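Local coordinates for probable transcriptional regulator, TetR family protein (Rhodococcus sp., PDB 3BJB) that probably binds DNA at cis-regulatory sites and controls transcription as a largely helical TetR-family factor, at residues 168-173 with 189-194; 28-33 with 49-54; 108-111 with 116-119; 79-84 with 103-108. All coordinates share one frame; numbering follows the deposited sequence.

The chain illustrates how an all-helical regulator is assembled from successive local closures. From the N terminus, interaction 2 comes first, closing a 15-residue excursion between helix 22-37 and the end of helix 45-51 in the predicted DNA-binding region. Interaction 4 then brings helix 66-86 against helix 95-111. Interaction 3 takes over at Arg108, which the two share, and closes the short connection from helix 95-111 to helix 114-126. Interaction 1 closes the last hairpin, helices 157-179 and 184-198. None nests within or crosses another. Side chains tie the series together: Ile32 packs on Leu116 between interactions 2 and 3, while Trp170 of interaction 1 reaches both Leu110 and Thr107.

Interaction 1: residues 168-173 with 189-194; sequences QLWFGV and SDIRRA
Trp170 and Ile191 meet edge-on. The indole presents its CD1 corner, and the terminal methyl of the isoleucine, Ile191 CD1, lies 3.6 Å from Trp170 CD1. Ile191 CG1 sits in the ring plane at the same edge, so the aliphatic branch borders the indole instead of lying over a face. Trp170 holds CG anti to the backbone N (chi1 176°), and Ile191 swings CG1 anti to its carbonyl carbon (chi1 -65°), which brings the two together. One turn along, Val173 approaches the same methyl at a slant, with Val173 CG1 4.1 Å from Ile191 CD1. Leu169 adds a simpler meeting of methyls, CD2 against Ala194 CB at 3.5 Å. No hydrogen bond crosses this apolar seam, and the buried indole N-H is satisfied elsewhere, by Thr107 OG1. The two helix segments run antiparallel at 169°, their axes 10.4 Å apart. Asp190 makes a salt bridge to Arg164 of the second subunit and Ala194 packs on Leu165 of that chain, so the hairpin takes part in the dimer contact, as in other TetR-family proteins. Within the subunit, helix 95-111 lies against Trp170 and Ile191 through Leu103 and Thr107, while Trp170 also meets Phe142 of helix 134-150.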
loop_
_atom_site.group_PDB
_atom_site.type_symbol
_atom_site.label_atom_id
_atom_site.label_comp_id
_atom_site.label_asym_id
_atom_site.label_seq_id
_atom_site.Cartn_x
_atom_site.Cartn_y
_atom_site.Cartn_z
ATOM N N GLN B 168 4.600 -7.485 -1.943
ATOM C CA GLN B 168 4.704 -6.152 -1.336
ATOM C C GLN B 168 4.673 -5.092 -2.416
ATOM O O GLN B 168 3.704 -4.342 -2.510
ATOM C CB GLN B 168 5.923 -6.018 -0.388
ATOM C CG GLN B 168 5.539 -5.974 1.140
ATOM C CD GLN B 168 4.106 -5.379 1.421
ATOM O OE1 GLN B 168 3.952 -4.176 1.709
ATOM N NE2 GLN B 168 3.068 -6.236 1.322
ATOM N N LEU B 169 5.704 -5.082 -3.255
ATOM C CA LEU B 169 5.700 -4.331 -4.505
ATOM C C LEU B 169 4.373 -4.437 -5.286
ATOM O O LEU B 169 3.939 -3.479 -5.914
ATOM C CB LEU B 169 6.861 -4.774 -5.376
ATOM C CG LEU B 169 6.999 -4.216 -6.788
ATOM C CD1 LEU B 169 6.749 -2.740 -6.850
ATOM C CD2 LEU B 169 8.407 -4.480 -7.241
ATOM N N TRP B 170 3.716 -5.583 -5.226
ATOM C CA TRP B 170 2.542 -5.801 -6.034
ATOM C C TRP B 170 1.380 -5.007 -5.477
ATOM O O TRP B 170 0.747 -4.246 -6.210
ATOM C CB TRP B 170 2.201 -7.277 -6.106
ATOM C CG TRP B 170 0.952 -7.523 -6.847
ATOM C CD1 TRP B 170 0.755 -7.376 -8.181
ATOM C CD2 TRP B 170 -0.286 -7.952 -6.300
ATOM N NE1 TRP B 170 -0.520 -7.681 -8.504
ATOM C CE2 TRP B 170 -1.192 -8.053 -7.372
ATOM C CE3 TRP B 170 -0.719 -8.270 -5.002
ATOM C CZ2 TRP B 170 -2.516 -8.451 -7.207
ATOM C CZ3 TRP B 170 -2.041 -8.671 -4.820
ATOM C CH2 TRP B 170 -2.929 -8.755 -5.930
ATOM N N PHE B 171 1.119 -5.190 -4.177
ATOM C CA PHE B 171 0.113 -4.404 -3.458
ATOM C C PHE B 171 0.244 -2.926 -3.757
ATOM O O PHE B 171 -0.755 -2.249 -3.900
ATOM C CB PHE B 171 0.200 -4.610 -1.941
ATOM C CG PHE B 171 -0.781 -5.599 -1.421
ATOM C CD1 PHE B 171 -1.838 -5.190 -0.622
ATOM C CD2 PHE B 171 -0.660 -6.965 -1.742
ATOM C CE1 PHE B 171 -2.771 -6.131 -0.147
ATOM C CE2 PHE B 171 -1.586 -7.931 -1.261
ATOM C CZ PHE B 171 -2.638 -7.511 -0.466
ATOM N N GLY B 172 1.473 -2.439 -3.839
ATOM C CA GLY B 172 1.693 -1.031 -4.139
ATOM C C GLY B 172 1.184 -0.664 -5.524
ATOM O O GLY B 172 0.510 0.353 -5.689
ATOM N N VAL B 173 1.479 -1.525 -6.508
ATOM C CA VAL B 173 1.130 -1.254 -7.883
ATOM C C VAL B 173 -0.380 -1.194 -8.033
ATOM O O VAL B 173 -0.910 -0.298 -8.747
ATOM C CB VAL B 173 1.706 -2.320 -8.830
ATOM C CG1 VAL B 173 1.357 -1.989 -10.258
ATOM C CG2 VAL B 173 3.261 -2.485 -8.612
ATOM N N SER B 189 2.811 -4.294 -16.981
ATOM C CA SER B 189 4.217 -4.230 -17.399
ATOM C C SER B 189 5.197 -4.107 -16.215
ATOM O O SER B 189 6.271 -4.702 -16.222
ATOM C CB SER B 189 4.420 -3.079 -18.381
ATOM O OG SER B 189 5.435 -3.462 -19.269
ATOM N N ASP B 190 4.814 -3.338 -15.197
ATOM C CA ASP B 190 5.608 -3.239 -13.985
ATOM C C ASP B 190 5.611 -4.481 -13.116
ATOM O O ASP B 190 6.624 -4.776 -12.480
ATOM C CB ASP B 190 5.173 -2.051 -13.160
ATOM C CG ASP B 190 5.779 -0.783 -13.661
ATOM O OD1 ASP B 190 6.896 -0.873 -14.199
ATOM O OD2 ASP B 190 5.149 0.291 -13.538
ATOM N N ILE B 191 4.482 -5.189 -13.046
ATOM C CA ILE B 191 4.508 -6.475 -12.405
ATOM C C ILE B 191 5.408 -7.461 -13.177
ATOM O O ILE B 191 6.032 -8.323 -12.573
ATOM C CB ILE B 191 3.124 -7.010 -12.190
ATOM C CG1 ILE B 191 2.379 -6.106 -11.189
ATOM C CG2 ILE B 191 3.200 -8.416 -11.669
ATOM C CD1 ILE B 191 0.872 -5.908 -11.478
ATOM N N ARG B 192 5.534 -7.317 -14.492
ATOM C CA ARG B 192 6.402 -8.257 -15.205
ATOM C C ARG B 192 7.875 -8.036 -14.927
ATOM O O ARG B 192 8.607 -8.980 -14.594
ATOM C CB ARG B 192 6.122 -8.266 -16.707
ATOM C CG ARG B 192 7.129 -9.089 -17.489
ATOM C CD ARG B 192 6.437 -10.014 -18.443
ATOM N NE ARG B 192 6.538 -11.421 -18.032
ATOM C CZ ARG B 192 5.930 -12.436 -18.661
ATOM N NH1 ARG B 192 6.093 -13.689 -18.214
ATOM N NH2 ARG B 192 5.142 -12.199 -19.721
ATOM N N ARG B 193 8.304 -6.789 -15.058
ATOM C CA ARG B 193 9.691 -6.397 -14.813
ATOM C C ARG B 193 10.130 -6.779 -13.394
ATOM O O ARG B 193 11.234 -7.311 -13.200
ATOM C CB ARG B 193 9.831 -4.901 -15.076
ATOM C CG ARG B 193 10.994 -4.216 -14.405
ATOM C CD ARG B 193 12.092 -3.791 -15.370
ATOM N NE ARG B 193 12.859 -4.929 -15.805
ATOM C CZ ARG B 193 12.722 -5.497 -16.991
ATOM N NH1 ARG B 193 11.847 -5.004 -17.864
ATOM N NH2 ARG B 193 13.481 -6.552 -17.299
ATOM N N ALA B 194 9.247 -6.540 -12.423
ATOM C CA ALA B 194 9.455 -6.942 -11.043
ATOM C C ALA B 194 9.645 -8.442 -10.900
ATOM O O ALA B 194 10.631 -8.880 -10.333
ATOM C CB ALA B 194 8.332 -6.457 -10.161
#

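Interaction 2: residues 28-33 with 49-54; sequences LEAAIE and AKRAGV
Ala30 and Ala52 meet where helix 22-37 packs against the predicted helix-turn-helix, at the point where helix 45-51 gives way to the turn. Ala30 turns its methyl toward that turn: Ala30 CB is 3.6 Å from the backbone Ala52 N and 4.3 Å from Ala52 CB, a close approach that its small side chain permits. Next in sequence, Ala31 faces the other way, onto Leu69 and Val73 of helix 66-86, and Ile32 packs on Val73 as well, so helix 22-37, itself part of the DNA-binding domain, lies between the helix-turn-helix and helix 66-86. Glu33 then brings the charged part of the contact. Arg51, bent at chi2 (-100°), brings its guanidinium slantwise across Glu33, whose CB lies at the edge of that group, 3.4 Å from Arg51 NH1. Carboxylate and guanidinium planes stand nearly perpendicular, 89° apart. The same guanidinium reaches Glu37 through NH2, linking two acidic residues of helix 22-37. An alanine in place of Arg51 is likely to leave Glu33 and Glu37 without this shared countercharge and so weaken the link between the two helices. The salt bridge itself is long and poorly aligned: Arg51 NH1 donates weakly to Glu33 OE1 at 3.4 Å, with an angle of 139° at the hydrogen.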
loop_
_atom_site.group_PDB
_atom_site.type_symbol
_atom_site.label_atom_id
_atom_site.label_comp_id
_atom_site.label_asym_id
_atom_site.label_seq_id
_atom_site.Cartn_x
_atom_site.Cartn_y
_atom_site.Cartn_z
ATOM N N LEU B 28 -19.821 -12.858 4.764
ATOM C CA LEU B 28 -18.876 -12.532 3.675
ATOM C C LEU B 28 -19.563 -12.051 2.391
ATOM O O LEU B 28 -19.150 -11.038 1.777
ATOM C CB LEU B 28 -18.000 -13.741 3.361
ATOM C CG LEU B 28 -16.730 -14.025 4.183
ATOM C CD1 LEU B 28 -16.775 -13.486 5.597
ATOM C CD2 LEU B 28 -16.389 -15.517 4.205
ATOM N N GLU B 29 -20.617 -12.777 2.009
ATOM C CA GLU B 29 -21.436 -12.456 0.850
ATOM C C GLU B 29 -21.850 -10.998 0.907
ATOM O O GLU B 29 -21.474 -10.190 0.030
ATOM C CB GLU B 29 -22.690 -13.324 0.850
ATOM C CG GLU B 29 -23.092 -13.893 -0.507
ATOM C CD GLU B 29 -22.132 -14.965 -0.982
ATOM O OE1 GLU B 29 -22.593 -16.092 -1.248
ATOM O OE2 GLU B 29 -20.911 -14.679 -1.073
ATOM N N ALA B 30 -22.584 -10.675 1.970
ATOM C CA ALA B 30 -23.179 -9.362 2.173
ATOM C C ALA B 30 -22.143 -8.262 2.249
ATOM O O ALA B 30 -22.371 -7.157 1.750
ATOM C CB ALA B 30 -24.010 -9.360 3.424
ATOM N N ALA B 31 -21.010 -8.566 2.881
ATOM C CA ALA B 31 -19.925 -7.625 3.011
ATOM C C ALA B 31 -19.492 -7.237 1.601
ATOM O O ALA B 31 -19.433 -6.020 1.278
ATOM C CB ALA B 31 -18.812 -8.209 3.815
ATOM N N ILE B 32 -19.294 -8.262 0.755
ATOM C CA ILE B 32 -18.911 -8.086 -0.656
ATOM C C ILE B 32 -19.851 -7.163 -1.469
ATOM O O ILE B 32 -19.363 -6.240 -2.144
ATOM C CB ILE B 32 -18.683 -9.448 -1.373
ATOM C CG1 ILE B 32 -17.420 -10.121 -0.839
ATOM C CG2 ILE B 32 -18.585 -9.273 -2.908
ATOM C CD1 ILE B 32 -17.451 -11.617 -0.961
ATOM N N GLU B 33 -21.162 -7.390 -1.390
ATOM C CA GLU B 33 -22.164 -6.516 -2.026
ATOM C C GLU B 33 -22.136 -5.075 -1.535
ATOM O O GLU B 33 -22.317 -4.136 -2.319
ATOM C CB GLU B 33 -23.596 -6.991 -1.766
ATOM C CG GLU B 33 -23.778 -8.448 -1.475
ATOM C CD GLU B 33 -25.164 -8.893 -1.851
ATOM O OE1 GLU B 33 -26.085 -8.785 -0.997
ATOM O OE2 GLU B 33 -25.342 -9.312 -3.017
ATOM N N ALA B 49 -24.994 -6.830 8.927
ATOM C CA ALA B 49 -25.786 -7.693 9.793
ATOM C C ALA B 49 -27.183 -7.909 9.210
ATOM O O ALA B 49 -27.668 -9.049 9.142
ATOM C CB ALA B 49 -25.860 -7.130 11.195
ATOM N N LYS B 50 -27.807 -6.809 8.781
ATOM C CA LYS B 50 -29.101 -6.842 8.094
ATOM C C LYS B 50 -29.087 -7.626 6.750
ATOM O O LYS B 50 -30.088 -8.219 6.378
ATOM C CB LYS B 50 -29.662 -5.415 7.901
ATOM C CG LYS B 50 -30.936 -5.408 7.066
ATOM C CD LYS B 50 -31.619 -4.060 6.883
ATOM C CE LYS B 50 -32.991 -4.330 6.198
ATOM N NZ LYS B 50 -33.951 -3.191 6.068
ATOM N N ARG B 51 -27.974 -7.617 6.015
ATOM C CA ARG B 51 -27.911 -8.392 4.772
ATOM C C ARG B 51 -27.709 -9.865 5.055
ATOM O O ARG B 51 -28.515 -10.688 4.642
ATOM C CB ARG B 51 -26.814 -7.891 3.858
ATOM C CG ARG B 51 -27.119 -6.594 3.225
ATOM C CD ARG B 51 -27.615 -6.768 1.809
ATOM N NE ARG B 51 -27.921 -5.438 1.286
ATOM C CZ ARG B 51 -27.268 -4.837 0.297
ATOM N NH1 ARG B 51 -26.268 -5.449 -0.338
ATOM N NH2 ARG B 51 -27.635 -3.616 -0.067
ATOM N N ALA B 52 -26.646 -10.188 5.786
ATOM C CA ALA B 52 -26.340 -11.569 6.154
ATOM C C ALA B 52 -27.455 -12.211 6.963
ATOM O O ALA B 52 -27.373 -13.394 7.329
ATOM C CB ALA B 52 -25.032 -11.616 6.932
ATOM N N GLY B 53 -28.489 -11.423 7.256
ATOM C CA GLY B 53 -29.646 -11.877 8.038
ATOM C C GLY B 53 -29.257 -12.420 9.395
ATOM O O GLY B 53 -29.686 -13.506 9.771
ATOM N N VAL B 54 -28.430 -11.665 10.114
ATOM C CA VAL B 54 -27.907 -12.076 11.423
ATOM C C VAL B 54 -27.997 -10.930 12.442
ATOM O O VAL B 54 -28.200 -9.765 12.057
ATOM C CB VAL B 54 -26.433 -12.571 11.328
ATOM C CG1 VAL B 54 -26.322 -13.787 10.420
ATOM C CG2 VAL B 54 -25.501 -11.458 10.846
#

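Interaction 3: residues 108-111 with 116-119; sequences RGLL and LSTA. With SO4 (sulfate ion), chain N.
Leu110 and Ser117 hold together a tight corner between two consecutive helices of the C-terminal TetR domain, in which the last turn of helix 95-111 meets the first turns of helix 114-126. On this compact side, Ser117 OG lies only 2.6 Å from the backbone Leu110 O, but Arg113 O also competes for the single hydroxyl proton. With OG anti to its carbonyl carbon (chi1 -65°), Ser117 directs the hydroxyl at the end of the preceding helix. The leucine side chain closes in beside it, Leu110 CG 3.3 Å from Ser117 OG, so the buried serine is flanked by a carbonyl and an aliphatic branch. Leu110 also packs on Trp170 of helix 157-179, and Leu116 reaches Ile32 and Ala35 of helix 22-37. The other end of the first segment is far looser. Arg108 takes no part in the packing against 116-119: its chain, extended from CG to NE, runs out at the exposed surface to a sulfate probably left by the crystallisation liquor, and NH1 also pairs with Glu188. The sulfur lies in the guanidinium plane at its edge; Arg108 NH1 donates to sulfate O1 at 2.5 Å (148°), whereas Arg108 NH2 reaches the same oxygen weakly at 3.2 Å.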
loop_
_atom_site.group_PDB
_atom_site.type_symbol
_atom_site.label_atom_id
_atom_site.label_comp_id
_atom_site.label_asym_id
_atom_site.label_seq_id
_atom_site.Cartn_x
_atom_site.Cartn_y
_atom_site.Cartn_z
ATOM N N ARG B 108 -6.155 -8.436 -12.526
ATOM C CA ARG B 108 -7.278 -8.257 -13.397
ATOM C C ARG B 108 -8.591 -8.390 -12.671
ATOM O O ARG B 108 -9.412 -7.485 -12.750
ATOM C CB ARG B 108 -7.187 -9.162 -14.615
ATOM C CG ARG B 108 -6.321 -8.526 -15.694
ATOM C CD ARG B 108 -6.042 -9.538 -16.768
ATOM N NE ARG B 108 -5.008 -9.035 -17.661
ATOM C CZ ARG B 108 -4.485 -9.721 -18.657
ATOM N NH1 ARG B 108 -3.576 -9.151 -19.420
ATOM N NH2 ARG B 108 -4.907 -10.944 -18.890
ATOM N N GLY B 109 -8.761 -9.463 -11.910
ATOM C CA GLY B 109 -9.977 -9.653 -11.115
ATOM C C GLY B 109 -10.227 -8.661 -9.994
ATOM O O GLY B 109 -11.364 -8.400 -9.666
ATOM N N LEU B 110 -9.171 -8.114 -9.404
ATOM C CA LEU B 110 -9.277 -6.975 -8.488
ATOM C C LEU B 110 -9.712 -5.695 -9.179
ATOM O O LEU B 110 -10.630 -5.004 -8.709
ATOM C CB LEU B 110 -7.937 -6.705 -7.802
ATOM C CG LEU B 110 -7.713 -6.947 -6.301
ATOM C CD1 LEU B 110 -8.321 -8.239 -5.808
ATOM C CD2 LEU B 110 -6.224 -7.005 -6.077
ATOM N N LEU B 111 -9.028 -5.354 -10.272
ATOM C CA LEU B 111 -9.325 -4.152 -11.044
ATOM C C LEU B 111 -10.718 -4.179 -11.653
ATOM O O LEU B 111 -11.221 -3.134 -12.007
ATOM C CB LEU B 111 -8.297 -3.964 -12.120
ATOM C CG LEU B 111 -7.084 -3.033 -12.000
ATOM C CD1 LEU B 111 -6.729 -2.463 -10.615
ATOM C CD2 LEU B 111 -5.930 -3.806 -12.529
ATOM N N LEU B 116 -14.866 -2.711 -4.306
ATOM C CA LEU B 116 -14.554 -3.866 -3.421
ATOM C C LEU B 116 -13.075 -4.090 -3.149
ATOM O O LEU B 116 -12.668 -4.294 -2.021
ATOM C CB LEU B 116 -15.108 -5.150 -4.027
ATOM C CG LEU B 116 -14.803 -6.465 -3.315
ATOM C CD1 LEU B 116 -15.418 -6.483 -1.914
ATOM C CD2 LEU B 116 -15.334 -7.640 -4.186
ATOM N N SER B 117 -12.282 -4.092 -4.201
ATOM C CA SER B 117 -10.827 -4.205 -4.072
ATOM C C SER B 117 -10.176 -3.139 -3.205
ATOM O O SER B 117 -9.354 -3.442 -2.337
ATOM C CB SER B 117 -10.208 -4.209 -5.463
ATOM O OG SER B 117 -10.660 -5.396 -6.119
ATOM N N THR B 118 -10.571 -1.892 -3.416
ATOM C CA THR B 118 -10.145 -0.820 -2.573
ATOM C C THR B 118 -10.465 -1.105 -1.117
ATOM O O THR B 118 -9.586 -0.947 -0.251
ATOM C CB THR B 118 -10.845 0.430 -3.026
ATOM O OG1 THR B 118 -10.566 0.624 -4.419
ATOM C CG2 THR B 118 -10.433 1.608 -2.236
ATOM N N ALA B 119 -11.674 -1.548 -0.790
ATOM C CA ALA B 119 -11.929 -1.873 0.612
ATOM C C ALA B 119 -11.057 -3.017 1.164
ATOM O O ALA B 119 -10.755 -3.036 2.364
ATOM C CB ALA B 119 -13.387 -2.179 0.832
HETATM S S SO4 N . -2.708 -11.502 -22.225
HETATM O O1 SO4 N . -3.351 -10.324 -21.658
HETATM O O2 SO4 N . -2.693 -11.380 -23.681
HETATM O O3 SO4 N . -1.327 -11.578 -21.719
HETATM O O4 SO4 N . -3.496 -12.683 -21.859
#

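Interaction 4: residues 79-84 with 103-108; sequences DRMGVG and LVRATR. With SO4 (sulfate ion), chain N.
Met81, modelled as selenomethionine, supplies the apolar part of the contact by setting its terminal methyl on Ala106 beside the Arg105 stem. Its CG stands between the backbone N and the carbonyl carbon (chi1 83°), and further bends at chi2 and chi3 fold the chain so that CE does the touching. Met81 CE lies 3.9 Å from Ala106 CB and 3.5 Å from the backbone Ala106 N, and the stem of the arginine passes obliquely beside it, with Arg105 CB 3.6 Å from Met81 CE. The polar part belongs to the far end of Arg105. Bent at chi2 and chi3, it brings the guanidinium edge-on to Gly84, whose carbonyl oxygen lies in the guanidinium plane; Arg105 NH1 donates to Gly84 O almost straight (170°) but weakly, at 3.3 Å. NH2 makes another weak bond, to Ser88 O. A leucine in place of Arg105 would probably leave Gly84 O without this donor and remove the weak bond to Ser88 O. Within segment 103-108, Thr107 OG1 bonds to Leu103 O at 2.7 Å from above the carbonyl plane. The segments cross at 129°, their axes 10.9 Å apart. Helix 66-86, which in TetR-family proteins connects the DNA-binding domain to the C-terminal one, lies on one flank of helix 95-111, while Leu103 and Thr107 turn away from it and pack on helices 157-179 and 184-198.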
loop_
_atom_site.group_PDB
_atom_site.type_symbol
_atom_site.label_atom_id
_atom_site.label_comp_id
_atom_site.label_asym_id
_atom_site.label_seq_id
_atom_site.Cartn_x
_atom_site.Cartn_y
_atom_site.Cartn_z
ATOM N N ASP B 79 -8.407 -17.186 -1.552
ATOM C CA ASP B 79 -8.638 -18.632 -1.604
ATOM C C ASP B 79 -9.378 -18.988 -2.882
ATOM O O ASP B 79 -9.089 -20.012 -3.495
ATOM C CB ASP B 79 -9.444 -19.132 -0.394
ATOM C CG ASP B 79 -8.633 -19.147 0.918
ATOM O OD1 ASP B 79 -7.376 -19.055 0.887
ATOM O OD2 ASP B 79 -9.280 -19.264 1.993
ATOM N N ARG B 80 -10.313 -18.120 -3.281
ATOM C CA ARG B 80 -11.205 -18.384 -4.410
ATOM C C ARG B 80 -10.486 -18.299 -5.743
ATOM O O ARG B 80 -10.843 -19.001 -6.683
ATOM C CB ARG B 80 -12.354 -17.385 -4.428
ATOM C CG ARG B 80 -13.729 -17.973 -4.725
ATOM C CD ARG B 80 -14.608 -17.954 -3.450
ATOM N NE ARG B 80 -16.051 -17.997 -3.732
ATOM C CZ ARG B 80 -16.842 -16.932 -3.889
ATOM N NH1 ARG B 80 -16.360 -15.694 -3.794
ATOM N NH2 ARG B 80 -18.136 -17.109 -4.143
HETATM N N MSE B 81 -9.489 -17.426 -5.829
HETATM C CA MSE B 81 -8.805 -17.187 -7.094
HETATM C C MSE B 81 -7.692 -18.205 -7.286
HETATM O O MSE B 81 -7.310 -18.511 -8.423
HETATM C CB MSE B 81 -8.307 -15.731 -7.206
HETATM C CG MSE B 81 -6.961 -15.393 -6.523
HETATM SE SE MSE B 81 -5.367 -15.813 -7.644
HETATM C CE MSE B 81 -5.992 -15.010 -9.322
ATOM N N GLY B 82 -7.189 -18.727 -6.165
ATOM C CA GLY B 82 -6.259 -19.845 -6.169
ATOM C C GLY B 82 -6.906 -21.084 -6.760
ATOM O O GLY B 82 -6.297 -21.777 -7.583
ATOM N N VAL B 83 -8.143 -21.355 -6.337
ATOM C CA VAL B 83 -8.976 -22.421 -6.898
ATOM C C VAL B 83 -9.092 -22.249 -8.413
ATOM O O VAL B 83 -8.798 -23.174 -9.166
ATOM C CB VAL B 83 -10.402 -22.425 -6.261
ATOM C CG1 VAL B 83 -11.324 -23.419 -6.963
ATOM C CG2 VAL B 83 -10.332 -22.712 -4.773
ATOM N N GLY B 84 -9.495 -21.050 -8.840
ATOM C CA GLY B 84 -9.753 -20.739 -10.248
ATOM C C GLY B 84 -8.502 -20.700 -11.100
ATOM O O GLY B 84 -8.571 -20.828 -12.329
ATOM N N LEU B 103 -0.266 -13.273 -10.813
ATOM C CA LEU B 103 -0.329 -11.891 -10.426
ATOM C C LEU B 103 -1.203 -11.145 -11.416
ATOM O O LEU B 103 -2.075 -10.375 -10.997
ATOM C CB LEU B 103 1.080 -11.291 -10.297
ATOM C CG LEU B 103 1.651 -11.021 -8.882
ATOM C CD1 LEU B 103 1.164 -11.998 -7.803
ATOM C CD2 LEU B 103 3.173 -10.977 -8.899
ATOM N N VAL B 104 -1.020 -11.439 -12.713
ATOM C CA VAL B 104 -1.833 -10.872 -13.799
ATOM C C VAL B 104 -3.320 -11.219 -13.628
ATOM O O VAL B 104 -4.189 -10.346 -13.757
ATOM C CB VAL B 104 -1.332 -11.349 -15.208
ATOM C CG1 VAL B 104 -2.331 -11.027 -16.315
ATOM C CG2 VAL B 104 0.036 -10.736 -15.531
ATOM N N ARG B 105 -3.596 -12.485 -13.341
ATOM C CA ARG B 105 -4.932 -12.919 -13.003
ATOM C C ARG B 105 -5.557 -12.191 -11.815
ATOM O O ARG B 105 -6.702 -11.786 -11.893
ATOM C CB ARG B 105 -4.915 -14.412 -12.685
ATOM C CG ARG B 105 -6.282 -15.003 -12.432
ATOM C CD ARG B 105 -7.042 -15.103 -13.723
ATOM N NE ARG B 105 -6.578 -16.255 -14.496
ATOM C CZ ARG B 105 -6.941 -17.515 -14.256
ATOM N NH1 ARG B 105 -7.790 -17.810 -13.263
ATOM N NH2 ARG B 105 -6.452 -18.478 -15.023
ATOM N N ALA B 106 -4.819 -12.045 -10.713
ATOM C CA ALA B 106 -5.339 -11.349 -9.544
ATOM C C ALA B 106 -5.554 -9.841 -9.810
ATOM O O ALA B 106 -6.618 -9.287 -9.488
ATOM C CB ALA B 106 -4.424 -11.559 -8.372
ATOM N N THR B 107 -4.552 -9.194 -10.409
ATOM C CA THR B 107 -4.632 -7.789 -10.752
ATOM C C THR B 107 -5.911 -7.553 -11.554
ATOM O O THR B 107 -6.680 -6.606 -11.281
ATOM C CB THR B 107 -3.433 -7.360 -11.606
ATOM O OG1 THR B 107 -2.187 -7.725 -10.958
ATOM C CG2 THR B 107 -3.467 -5.879 -11.829
ATOM N N ARG B 108 -6.155 -8.436 -12.526
ATOM C CA ARG B 108 -7.278 -8.257 -13.397
ATOM C C ARG B 108 -8.591 -8.390 -12.671
ATOM O O ARG B 108 -9.412 -7.485 -12.750
ATOM C CB ARG B 108 -7.187 -9.162 -14.615
ATOM C CG ARG B 108 -6.321 -8.526 -15.694
ATOM C CD ARG B 108 -6.042 -9.538 -16.768
ATOM N NE ARG B 108 -5.008 -9.035 -17.661
ATOM C CZ ARG B 108 -4.485 -9.721 -18.657
ATOM N NH1 ARG B 108 -3.576 -9.151 -19.420
ATOM N NH2 ARG B 108 -4.907 -10.944 -18.890
HETATM S S SO4 N . -2.708 -11.502 -22.225
HETATM O O1 SO4 N . -3.351 -10.324 -21.658
HETATM O O2 SO4 N . -2.693 -11.380 -23.681
HETATM O O3 SO4 N . -1.327 -11.578 -21.719
HETATM O O4 SO4 N . -3.496 -12.683 -21.859
#